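Local coordinates for anthranilate-CoA ligase (Stigmatella aurantiaca, PDB 4WV3), which is a ligase of the ANL superfamily, built from an AMP-binding enzyme domain followed by a smaller C-terminal domain, at residues 315-320 with 325-330; 277-282 with 303-308; 53-58 with 131-136; 32-37 with 42-47. All blocks are in the same frame, centred on the assembly; numbering follows the deposited sequence.

In the fold
Along the chain the order is interaction 4, interaction 3, interaction 2, interaction 1. All four lie in the AMP-binding part of the enzyme. Interactions 3 and 4 both use helix 38-54, with centres about 20 Å apart. Strands 35-37, 313-318 and 325-328 belong to one mixed sheet, so interactions 4 and 1 reach the same sheet, with centres about 30 Å apart. Interaction 2 ends on helix 299-309, which leads into strand 313-318 of interaction 1. Interactions 2 and 3 are on opposite sides of the chain's centre, with centres about 47 Å apart. Interaction 1 holds part of the 3UK pocket; the other three join helices to strands and loops away from it.

Interaction 1. Residues 315-320 with 325-330; sequences DGIGCT and IFISNR. With 3UK (5'-O-[(S)-[(2-aminobenzoyl)oxy](hydroxy)phosphoryl]adenosine), chain C.
Ile317 meets Phe326 and Ile327 with both backbone and side chain. Ile317 N donates to Ile327 O at 2.8 Å. Ile317 O accepts from Phe326 N at 2.9 Å and only weakly from Ile327 N. The same oxygen sits over one face of the Phe326 ring, displaced toward the rim. With CG1 turned opposite the backbone N (chi1 175°), Ile317 CD1 reaches Phe326 CZ at 3.8 Å. The Ile317 CG2 branch lies alongside Ile327, 3.6 Å from Ile327 CB. Ile317 CG1 packs on the adenine of 3UK, 3.6 Å from its C14.

Strands 313-318 and 325-328 form an antiparallel beta hairpin, and Phe326 and Ile327 facing one residue make a classic beta bulge. On strand 313-318, 3UK N20 donates to Asp315 OD1 at 2.9 Å and weakly to Gly316 O. Farther on, Thr320 N and Thr320 OG1 both donate to phosphate oxygen O05 of 3UK, the hydroxyl at 2.7 Å.

Behind the adenine end, Asp315 O accepts from both Asn329 N and Asn329 ND2. The Asn329 amide is held in turn by Ser338 O and Arg335 N. Ser328 OG donates to Asn329 O at 2.8 Å, on a lone pair in the carbonyl plane, and also bonds Trp199 NE1.

Interaction 2. Residues 277-282 with 303-308; sequences KDFSQH and YAWKEA
Trp305 receives the edge of the Phe279 ring on the face of its six-membered ring. This is an offset edge-to-face aromatic pair. It ties helix 299-309 to the loop that runs from helix 267-274 toward strand 289-292. The ring centroids are 5.1 Å apart and the planes stand at 62°. Phe279 CE1 comes to 3.4 Å from Trp305 CZ3, and Phe279 CZ lies 3.5 Å from the same Trp305 CZ3. Trp305 CH2 is the next atom met, 3.7 Å from Phe279 CE1. The far rim of the indole therefore does the touching, while the pyrrole part stays back. Trp305 holds its CG opposite the backbone N (chi1 -170°), which swings the indole off the helix toward the loop. Its ring also makes an edge-to-face pair with Tyr270, and its side chain touches Ala273 and Leu274 of helix 267-274.

Ala308, one turn of helix after Trp305, comes back to the loop. Its methyl meets Phe279 at CE2, not at the CE1 and CZ atoms that touch Trp305, so the phenyl reaches both residues from one helix. Leu252, Leu274 and Leu284 also pack on Phe279. The contact is made by carbon atoms, and no hydrogen bond crosses between 277-282 and 303-308. At Ala308 the touch is CB to Phe279 CE2, at 3.8 Å.

Interaction 3. Residues 53-58 with 131-136; sequences KGLGVR and LEHIVV
Leu55 starts its contact with His133 at CB, which lies 3.7 Å from His133 ND1. Leu55 CG is 4.1 Å from His133 ND1. There the chain forks. Leu55 CD1 lies 3.8 Å from His133 CB and 4.2 Å from Val135 CG2. CD2 rises over the centre of the imidazole in a CH-pi contact. Leu55 CD2 is 3.7 Å from the centroid of the His133 ring and 11° off its normal. Leu55 CG lies opposite the carbonyl carbon (chi1 -61°), the setting from which CD2 comes over the ring. The opposite face of the ring carries Glu132 CB, near the rim, so the imidazole is sandwiched.

Leu55 stands just where helix 38-54 ends. Gly56 follows with positive phi (86°) in a Schellman motif, and Gly56 N donates to Lys53 O at 3.0 Å. The turn puts the leucine against strand 133-137 of the five-stranded parallel sheet. His133 and Val135, two residues apart, both direct their CB toward it.

Neighbouring elements fill in around the leucine. Val110 of strand 110-114 and Trp151 of helix 148-152 touch its side chain. Leu55 O is hydrogen-bonded by Arg109 NH2.

Interaction 4. Residues 32-37 with 42-47; sequences PDREMT and SNEANQ
Glu44 OE1 takes a salt bridge from Arg34 NH2 and a weak bond from a water. The modelled distance from Arg34 NH2 to Glu44 OE1, 2.4 Å, is too short to be taken at face value. OE1 comes at the guanidinium edge, near its plane, but the carboxylate is turned 48° against that plane. The water accepts from Arg34 NH1 at 2.7 Å and donates to Glu44 OE1 at 3.3 Å, bridging the pair. The two chains approach from opposite directions. With CG opposite the backbone N (chi1 -171°) and the chain extended to NE, Arg34 carries its guanidinium to the Glu44 carboxylate.

Strand 35-37 is an outermost strand of the mixed sheet and leads straight into helix 38-54, with Thr37 at the N-cap position. The salt bridge joins the residue just before the strand to the second turn of the helix. Met36 comes from the strand: its CE is 3.8 Å from Glu44 OE1, and its SD lies over one face of the Arg34 guanidinium, toward the rim.

Both charged groups have second partners on helix 71-83. Arg34 NH1 makes a salt bridge with Glu72, and Glu44 OE2 is hydrogen-bonded to Thr75 OG1.

Interaction 1. Residues 315-320 with 325-330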
# COMPACT_ATOMS: atom_id res chain seq x y z
N ASP A 315 0.62 13.07 3.42
CA ASP A 315 0.91 12.37 2.18
C ASP A 315 2.39 12.00 2.11
O ASP A 315 3.26 12.85 2.31
CB ASP A 315 0.53 13.21 0.97
CG ASP A 315 0.81 12.51 -0.35
OD1 ASP A 315 0.72 11.27 -0.40
OD2 ASP A 315 1.13 13.21 -1.34
N GLY A 316 2.67 10.74 1.82
CA GLY A 316 4.03 10.26 1.69
C GLY A 316 4.14 9.11 0.71
O GLY A 316 3.27 8.25 0.67
N ILE A 317 5.21 9.10 -0.07
CA ILE A 317 5.41 8.04 -1.05
C ILE A 317 6.24 6.89 -0.50
O ILE A 317 7.32 7.09 0.07
CB ILE A 317 6.03 8.55 -2.37
CG1 ILE A 317 6.33 7.39 -3.32
CG2 ILE A 317 7.28 9.36 -2.11
CD1 ILE A 317 7.02 7.79 -4.60
N GLY A 318 5.73 5.67 -0.65
CA GLY A 318 6.46 4.48 -0.29
C GLY A 318 6.32 3.44 -1.38
O GLY A 318 5.53 3.60 -2.31
N CYS A 319 7.11 2.37 -1.28
CA CYS A 319 7.00 1.27 -2.22
C CYS A 319 7.27 -0.04 -1.49
O CYS A 319 7.86 -0.04 -0.41
CB CYS A 319 7.97 1.45 -3.39
SG CYS A 319 9.72 1.43 -2.95
N THR A 320 6.83 -1.14 -2.07
CA THR A 320 6.97 -2.44 -1.44
C THR A 320 8.44 -2.86 -1.37
O THR A 320 8.86 -3.57 -0.46
CB THR A 320 6.14 -3.51 -2.17
OG1 THR A 320 4.80 -3.04 -2.33
CG2 THR A 320 6.11 -4.81 -1.38
N ILE A 325 7.21 4.24 3.51
CA ILE A 325 7.43 5.60 3.02
C ILE A 325 8.87 6.10 3.18
O ILE A 325 9.49 5.93 4.23
CB ILE A 325 6.46 6.60 3.70
CG1 ILE A 325 5.01 6.21 3.40
CG2 ILE A 325 6.74 8.02 3.26
CD1 ILE A 325 3.99 7.18 3.93
N PHE A 326 9.40 6.71 2.11
CA PHE A 326 10.75 7.26 2.12
C PHE A 326 10.79 8.77 1.89
O PHE A 326 11.79 9.43 2.15
CB PHE A 326 11.66 6.52 1.12
CG PHE A 326 11.07 6.40 -0.26
CD1 PHE A 326 11.39 7.32 -1.25
CD2 PHE A 326 10.20 5.37 -0.57
CE1 PHE A 326 10.86 7.21 -2.52
CE2 PHE A 326 9.66 5.25 -1.84
CZ PHE A 326 9.99 6.17 -2.81
N ILE A 327 9.68 9.32 1.38
CA ILE A 327 9.50 10.76 1.29
C ILE A 327 8.12 11.11 1.82
O ILE A 327 7.11 10.62 1.29
CB ILE A 327 9.57 11.28 -0.16
CG1 ILE A 327 10.76 10.67 -0.90
CG2 ILE A 327 9.64 12.80 -0.18
CD1 ILE A 327 10.78 11.00 -2.38
N SER A 328 8.05 11.94 2.86
CA SER A 328 6.77 12.23 3.49
C SER A 328 6.62 13.66 3.96
O SER A 328 7.60 14.39 4.12
CB SER A 328 6.54 11.29 4.68
OG SER A 328 5.32 11.57 5.33
N ASN A 329 5.37 14.06 4.18
CA ASN A 329 5.07 15.31 4.86
C ASN A 329 5.10 15.07 6.37
O ASN A 329 5.24 13.94 6.82
CB ASN A 329 3.69 15.84 4.45
CG ASN A 329 3.66 16.30 3.00
OD1 ASN A 329 3.95 17.46 2.70
ND2 ASN A 329 3.30 15.39 2.10
N ARG A 330 4.98 16.14 7.14
CA ARG A 330 5.05 16.05 8.59
C ARG A 330 3.96 16.89 9.23
O ARG A 330 3.51 17.87 8.64
CB ARG A 330 6.43 16.51 9.08
CG ARG A 330 7.55 15.56 8.72
CD ARG A 330 8.87 16.29 8.56
NE ARG A 330 9.93 15.39 8.12
CZ ARG A 330 10.11 15.01 6.86
NH1 ARG A 330 9.29 15.45 5.91
NH2 ARG A 330 11.11 14.19 6.54
C10 3UK C . 3.43 5.07 -6.13
C15 3UK C . 3.01 7.16 -4.83
C17 3UK C . 2.86 9.46 -5.33
C21 3UK C . 4.85 5.29 -6.58
C26 3UK C . 3.33 2.05 -0.80
C28 3UK C . 3.20 3.75 0.92
O01 3UK C . 2.13 1.92 -2.88
C02 3UK C . 3.12 1.58 -2.28
O03 3UK C . 3.89 0.47 -2.75
P04 3UK C . 3.63 -0.16 -4.18
O05 3UK C . 4.60 -1.37 -4.38
O06 3UK C . 3.91 0.89 -5.37
C07 3UK C . 4.80 1.99 -5.14
C08 3UK C . 4.53 3.04 -6.19
O09 3UK C . 3.26 3.68 -5.92
N11 3UK C . 3.17 5.78 -4.92
C12 3UK C . 3.03 5.23 -3.68
N13 3UK C . 2.78 6.23 -2.79
C14 3UK C . 2.77 7.43 -3.48
N16 3UK C . 3.06 8.17 -5.73
N18 3UK C . 2.63 9.78 -4.07
C19 3UK C . 2.57 8.84 -3.12
N20 3UK C . 2.31 9.20 -1.77
O22 3UK C . 4.90 5.38 -7.99
C23 3UK C . 5.55 4.10 -6.14
O24 3UK C . 6.64 3.79 -7.04
O25 3UK C . 2.20 -0.67 -4.27
C27 3UK C . 3.00 3.33 -0.42
C29 3UK C . 3.76 2.84 1.88
C30 3UK C . 4.10 1.56 1.50
C31 3UK C . 3.89 1.14 0.16
N32 3UK C . 4.25 -0.22 -0.24

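Interaction 2. Residues 277-282 with 303-308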
# COMPACT_ATOMS: atom_id res chain seq x y z
N LYS A 277 -22.95 12.20 0.20
CA LYS A 277 -23.78 13.35 0.51
C LYS A 277 -23.91 13.55 2.01
O LYS A 277 -24.19 14.65 2.48
CB LYS A 277 -25.17 13.19 -0.12
CG LYS A 277 -25.98 12.05 0.46
CD LYS A 277 -27.29 11.86 -0.28
CE LYS A 277 -28.09 10.71 0.31
NZ LYS A 277 -29.28 10.38 -0.52
N ASP A 278 -23.70 12.47 2.77
CA ASP A 278 -23.81 12.51 4.22
C ASP A 278 -22.48 12.18 4.88
O ASP A 278 -22.42 11.42 5.84
CB ASP A 278 -24.89 11.53 4.69
CG ASP A 278 -24.63 10.11 4.23
OD1 ASP A 278 -23.86 9.93 3.26
OD2 ASP A 278 -25.21 9.18 4.83
N PHE A 279 -21.40 12.76 4.35
CA PHE A 279 -20.06 12.52 4.87
C PHE A 279 -19.91 12.98 6.31
O PHE A 279 -19.33 12.27 7.14
CB PHE A 279 -19.02 13.22 3.99
CG PHE A 279 -17.64 13.24 4.58
CD1 PHE A 279 -16.83 12.12 4.51
CD2 PHE A 279 -17.16 14.37 5.22
CE1 PHE A 279 -15.56 12.14 5.06
CE2 PHE A 279 -15.90 14.39 5.77
CZ PHE A 279 -15.10 13.27 5.69
N SER A 280 -20.43 14.16 6.61
CA SER A 280 -20.25 14.77 7.92
C SER A 280 -21.12 14.13 9.00
O SER A 280 -20.98 14.43 10.18
CB SER A 280 -20.54 16.28 7.85
OG SER A 280 -21.84 16.53 7.36
N GLN A 281 -22.02 13.23 8.59
CA GLN A 281 -22.92 12.58 9.53
C GLN A 281 -22.21 11.54 10.39
O GLN A 281 -22.77 11.04 11.37
CB GLN A 281 -24.10 11.94 8.79
CG GLN A 281 -24.98 12.94 8.06
CD GLN A 281 -25.63 13.95 8.99
OE1 GLN A 281 -25.89 13.66 10.16
NE2 GLN A 281 -25.91 15.14 8.47
N HIS A 282 -20.97 11.21 10.03
CA HIS A 282 -20.17 10.27 10.81
C HIS A 282 -19.23 11.03 11.74
O HIS A 282 -18.63 12.04 11.35
CB HIS A 282 -19.37 9.36 9.88
CG HIS A 282 -20.19 8.70 8.82
ND1 HIS A 282 -20.80 7.47 9.01
CD2 HIS A 282 -20.50 9.08 7.56
CE1 HIS A 282 -21.45 7.13 7.91
NE2 HIS A 282 -21.29 8.09 7.02
N TYR A 303 -7.36 19.90 0.87
CA TYR A 303 -8.14 21.01 1.40
C TYR A 303 -9.58 20.60 1.70
O TYR A 303 -10.15 21.00 2.71
CB TYR A 303 -8.12 22.21 0.45
CG TYR A 303 -6.79 22.93 0.41
CD1 TYR A 303 -6.27 23.56 1.54
CD2 TYR A 303 -6.05 22.99 -0.77
CE1 TYR A 303 -5.06 24.21 1.50
CE2 TYR A 303 -4.83 23.64 -0.81
CZ TYR A 303 -4.34 24.25 0.32
OH TYR A 303 -3.13 24.91 0.28
N ALA A 304 -10.17 19.81 0.80
CA ALA A 304 -11.55 19.36 0.96
C ALA A 304 -11.72 18.52 2.23
O ALA A 304 -12.75 18.57 2.88
CB ALA A 304 -12.00 18.58 -0.26
N TRP A 305 -10.69 17.75 2.56
CA TRP A 305 -10.71 16.94 3.77
C TRP A 305 -10.42 17.80 4.99
O TRP A 305 -11.00 17.60 6.06
CB TRP A 305 -9.68 15.81 3.66
CG TRP A 305 -9.79 14.78 4.75
CD1 TRP A 305 -9.10 14.76 5.93
CD2 TRP A 305 -10.64 13.63 4.76
NE1 TRP A 305 -9.47 13.67 6.67
CE2 TRP A 305 -10.42 12.96 5.98
CE3 TRP A 305 -11.58 13.11 3.86
CZ2 TRP A 305 -11.09 11.78 6.32
CZ3 TRP A 305 -12.24 11.94 4.20
CH2 TRP A 305 -12.00 11.29 5.42
N LYS A 306 -9.52 18.77 4.82
CA LYS A 306 -9.14 19.67 5.90
C LYS A 306 -10.29 20.59 6.30
O LYS A 306 -10.43 20.95 7.46
CB LYS A 306 -7.92 20.50 5.49
CG LYS A 306 -7.45 21.49 6.54
CD LYS A 306 -7.00 20.78 7.80
CE LYS A 306 -6.48 21.76 8.84
NZ LYS A 306 -6.03 21.07 10.08
N GLU A 307 -11.09 20.93 5.32
CA GLU A 307 -12.18 21.83 5.47
C GLU A 307 -13.42 21.14 6.01
O GLU A 307 -14.26 21.76 6.57
CB GLU A 307 -12.38 22.62 4.16
CG GLU A 307 -11.65 23.96 4.16
CD GLU A 307 -10.96 24.39 2.86
OE1 GLU A 307 -11.55 24.42 1.81
OE2 GLU A 307 -9.81 24.78 2.92
N ALA A 308 -13.49 19.83 5.88
CA ALA A 308 -14.64 19.03 6.30
C ALA A 308 -14.38 18.32 7.61
O ALA A 308 -15.31 17.95 8.32
CB ALA A 308 -15.01 18.03 5.22

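Interaction 3. Residues 53-58 with 131-136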
# COMPACT_ATOMS: atom_id res chain seq x y z
N LYS A 53 4.87 -26.27 12.97
CA LYS A 53 5.91 -27.26 13.18
C LYS A 53 5.35 -28.66 12.99
O LYS A 53 6.03 -29.55 12.48
CB LYS A 53 6.53 -27.13 14.57
CG LYS A 53 7.17 -25.79 14.84
CD LYS A 53 7.77 -25.73 16.24
CE LYS A 53 9.09 -26.47 16.32
NZ LYS A 53 10.15 -25.79 15.53
N GLY A 54 4.10 -28.85 13.41
CA GLY A 54 3.42 -30.12 13.24
C GLY A 54 3.18 -30.43 11.77
O GLY A 54 3.08 -31.59 11.38
N LEU A 55 3.08 -29.38 10.97
CA LEU A 55 2.91 -29.53 9.53
C LEU A 55 4.27 -29.60 8.82
O LEU A 55 4.34 -29.69 7.60
CB LEU A 55 2.07 -28.39 8.96
CG LEU A 55 0.65 -28.26 9.51
CD1 LEU A 55 -0.12 -27.16 8.79
CD2 LEU A 55 -0.09 -29.59 9.40
N GLY A 56 5.34 -29.54 9.61
CA GLY A 56 6.68 -29.70 9.09
C GLY A 56 7.32 -28.43 8.55
O GLY A 56 8.34 -28.49 7.87
N VAL A 57 6.72 -27.29 8.86
CA VAL A 57 7.25 -26.01 8.41
C VAL A 57 8.59 -25.70 9.08
O VAL A 57 8.73 -25.86 10.29
CB VAL A 57 6.26 -24.86 8.68
CG1 VAL A 57 6.85 -23.52 8.25
CG2 VAL A 57 4.95 -25.11 7.96
N ARG A 58 9.56 -25.28 8.29
CA ARG A 58 10.90 -25.00 8.81
C ARG A 58 11.33 -23.56 8.54
O ARG A 58 10.66 -22.81 7.83
CB ARG A 58 11.92 -25.96 8.21
CG ARG A 58 11.69 -27.42 8.56
CD ARG A 58 12.77 -28.29 7.95
NE ARG A 58 12.58 -29.70 8.26
CZ ARG A 58 13.38 -30.67 7.84
NH1 ARG A 58 14.43 -30.38 7.08
NH2 ARG A 58 13.13 -31.93 8.17
N LEU A 131 2.15 -27.96 -2.28
CA LEU A 131 1.12 -27.62 -1.30
C LEU A 131 0.55 -28.89 -0.66
O LEU A 131 -0.15 -29.66 -1.31
CB LEU A 131 0.00 -26.80 -1.95
CG LEU A 131 -1.06 -26.23 -1.01
CD1 LEU A 131 -0.40 -25.42 0.10
CD2 LEU A 131 -2.06 -25.39 -1.77
N GLU A 132 0.85 -29.09 0.62
CA GLU A 132 0.40 -30.28 1.33
C GLU A 132 -0.79 -30.02 2.25
O GLU A 132 -1.78 -30.75 2.23
CB GLU A 132 1.54 -30.90 2.14
CG GLU A 132 2.69 -31.43 1.30
CD GLU A 132 3.60 -32.36 2.09
OE1 GLU A 132 3.07 -33.17 2.88
OE2 GLU A 132 4.83 -32.27 1.91
N HIS A 133 -0.70 -28.96 3.06
CA HIS A 133 -1.72 -28.68 4.06
C HIS A 133 -2.41 -27.34 3.84
O HIS A 133 -1.76 -26.31 3.73
CB HIS A 133 -1.11 -28.73 5.46
CG HIS A 133 -0.40 -30.02 5.77
ND1 HIS A 133 0.97 -30.10 5.87
CD2 HIS A 133 -0.88 -31.27 5.99
CE1 HIS A 133 1.31 -31.35 6.14
NE2 HIS A 133 0.21 -32.08 6.22
N ILE A 134 -3.74 -27.38 3.79
CA ILE A 134 -4.53 -26.16 3.67
C ILE A 134 -5.35 -25.94 4.94
O ILE A 134 -6.27 -26.70 5.24
CB ILE A 134 -5.48 -26.22 2.46
CG1 ILE A 134 -4.67 -26.32 1.17
CG2 ILE A 134 -6.38 -24.99 2.44
CD1 ILE A 134 -5.53 -26.36 -0.08
N VAL A 135 -5.01 -24.89 5.69
CA VAL A 135 -5.74 -24.54 6.90
C VAL A 135 -6.78 -23.47 6.59
O VAL A 135 -6.46 -22.42 6.03
CB VAL A 135 -4.80 -24.03 8.01
CG1 VAL A 135 -5.60 -23.62 9.23
CG2 VAL A 135 -3.78 -25.11 8.36
N VAL A 136 -8.03 -23.73 6.97
CA VAL A 136 -9.13 -22.86 6.60
C VAL A 136 -9.67 -22.03 7.76
O VAL A 136 -9.99 -22.57 8.82
CB VAL A 136 -10.29 -23.66 5.96
CG1 VAL A 136 -11.44 -22.73 5.60
CG2 VAL A 136 -9.80 -24.41 4.74

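Interaction 4. Residues 32-37 with 42-47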
# COMPACT_ATOMS: atom_id res chain seq x y z
N PRO A 32 -14.57 -6.17 14.07
CA PRO A 32 -16.01 -6.28 14.34
C PRO A 32 -16.40 -7.61 14.99
O PRO A 32 -17.41 -7.66 15.70
CB PRO A 32 -16.63 -6.19 12.94
CG PRO A 32 -15.65 -5.40 12.16
CD PRO A 32 -14.30 -5.81 12.67
N ASP A 33 -15.61 -8.65 14.77
CA ASP A 33 -15.93 -9.97 15.30
C ASP A 33 -15.15 -10.31 16.57
O ASP A 33 -15.54 -11.19 17.33
CB ASP A 33 -15.68 -11.05 14.25
CG ASP A 33 -16.36 -10.75 12.93
OD1 ASP A 33 -17.56 -11.05 12.79
OD2 ASP A 33 -15.68 -10.21 12.02
N ARG A 34 -14.04 -9.61 16.79
CA ARG A 34 -13.10 -10.04 17.82
C ARG A 34 -12.20 -8.90 18.32
O ARG A 34 -11.82 -8.02 17.56
CB ARG A 34 -12.24 -11.18 17.26
CG ARG A 34 -11.35 -11.88 18.27
CD ARG A 34 -10.69 -13.08 17.62
NE ARG A 34 -9.81 -13.79 18.54
CZ ARG A 34 -9.18 -14.93 18.24
NH1 ARG A 34 -9.34 -15.48 17.04
NH2 ARG A 34 -8.39 -15.51 19.13
N GLU A 35 -11.88 -8.94 19.61
CA GLU A 35 -10.92 -8.03 20.19
C GLU A 35 -9.88 -8.83 20.97
O GLU A 35 -10.22 -9.71 21.76
CB GLU A 35 -11.60 -7.03 21.13
CG GLU A 35 -12.50 -6.03 20.42
CD GLU A 35 -13.13 -5.03 21.38
OE1 GLU A 35 -12.72 -5.01 22.56
OE2 GLU A 35 -14.02 -4.28 20.95
N MET A 36 -8.60 -8.53 20.73
CA MET A 36 -7.53 -9.27 21.39
C MET A 36 -6.55 -8.35 22.11
O MET A 36 -6.29 -7.23 21.67
CB MET A 36 -6.78 -10.14 20.37
CG MET A 36 -7.66 -11.10 19.59
SD MET A 36 -6.70 -12.25 18.59
CE MET A 36 -5.92 -13.23 19.87
N THR A 37 -6.01 -8.84 23.22
CA THR A 37 -4.95 -8.14 23.93
C THR A 37 -3.61 -8.60 23.37
O THR A 37 -3.55 -9.57 22.61
CB THR A 37 -4.99 -8.42 25.44
OG1 THR A 37 -4.68 -9.80 25.68
CG2 THR A 37 -6.37 -8.11 26.00
N SER A 42 -0.13 -12.87 21.28
CA SER A 42 1.12 -13.60 21.44
C SER A 42 0.88 -15.09 21.68
O SER A 42 1.58 -15.93 21.13
CB SER A 42 1.94 -13.01 22.59
OG SER A 42 3.15 -13.74 22.77
N ASN A 43 -0.13 -15.40 22.49
CA ASN A 43 -0.47 -16.79 22.78
C ASN A 43 -0.94 -17.53 21.53
O ASN A 43 -0.51 -18.65 21.27
CB ASN A 43 -1.55 -16.87 23.86
CG ASN A 43 -1.04 -16.43 25.22
OD1 ASN A 43 0.15 -16.50 25.50
ND2 ASN A 43 -1.96 -15.99 26.08
N GLU A 44 -1.82 -16.90 20.77
CA GLU A 44 -2.37 -17.52 19.57
C GLU A 44 -1.30 -17.66 18.50
O GLU A 44 -1.28 -18.65 17.76
CB GLU A 44 -3.56 -16.71 19.05
CG GLU A 44 -4.28 -17.35 17.87
CD GLU A 44 -5.68 -16.80 17.67
OE1 GLU A 44 -6.44 -16.76 18.66
OE2 GLU A 44 -6.01 -16.41 16.53
N ALA A 45 -0.40 -16.69 18.42
CA ALA A 45 0.70 -16.73 17.47
C ALA A 45 1.65 -17.87 17.79
O ALA A 45 2.16 -18.54 16.89
CB ALA A 45 1.44 -15.40 17.45
N ASN A 46 1.89 -18.09 19.08
CA ASN A 46 2.74 -19.19 19.52
C ASN A 46 2.11 -20.54 19.23
O ASN A 46 2.80 -21.52 18.98
CB ASN A 46 3.07 -19.06 21.01
CG ASN A 46 3.95 -17.87 21.31
OD1 ASN A 46 4.66 -17.37 20.44
ND2 ASN A 46 3.92 -17.41 22.56
N GLN A 47 0.78 -20.58 19.26
CA GLN A 47 0.04 -21.78 18.90
C GLN A 47 0.15 -22.03 17.40
O GLN A 47 0.30 -23.17 16.97
CB GLN A 47 -1.43 -21.66 19.31
CG GLN A 47 -1.65 -21.72 20.81
CD GLN A 47 -3.12 -21.66 21.18
OE1 GLN A 47 -3.87 -20.84 20.65
NE2 GLN A 47 -3.54 -22.54 22.08
O HOH W 1 -9.09 -18.19 17.29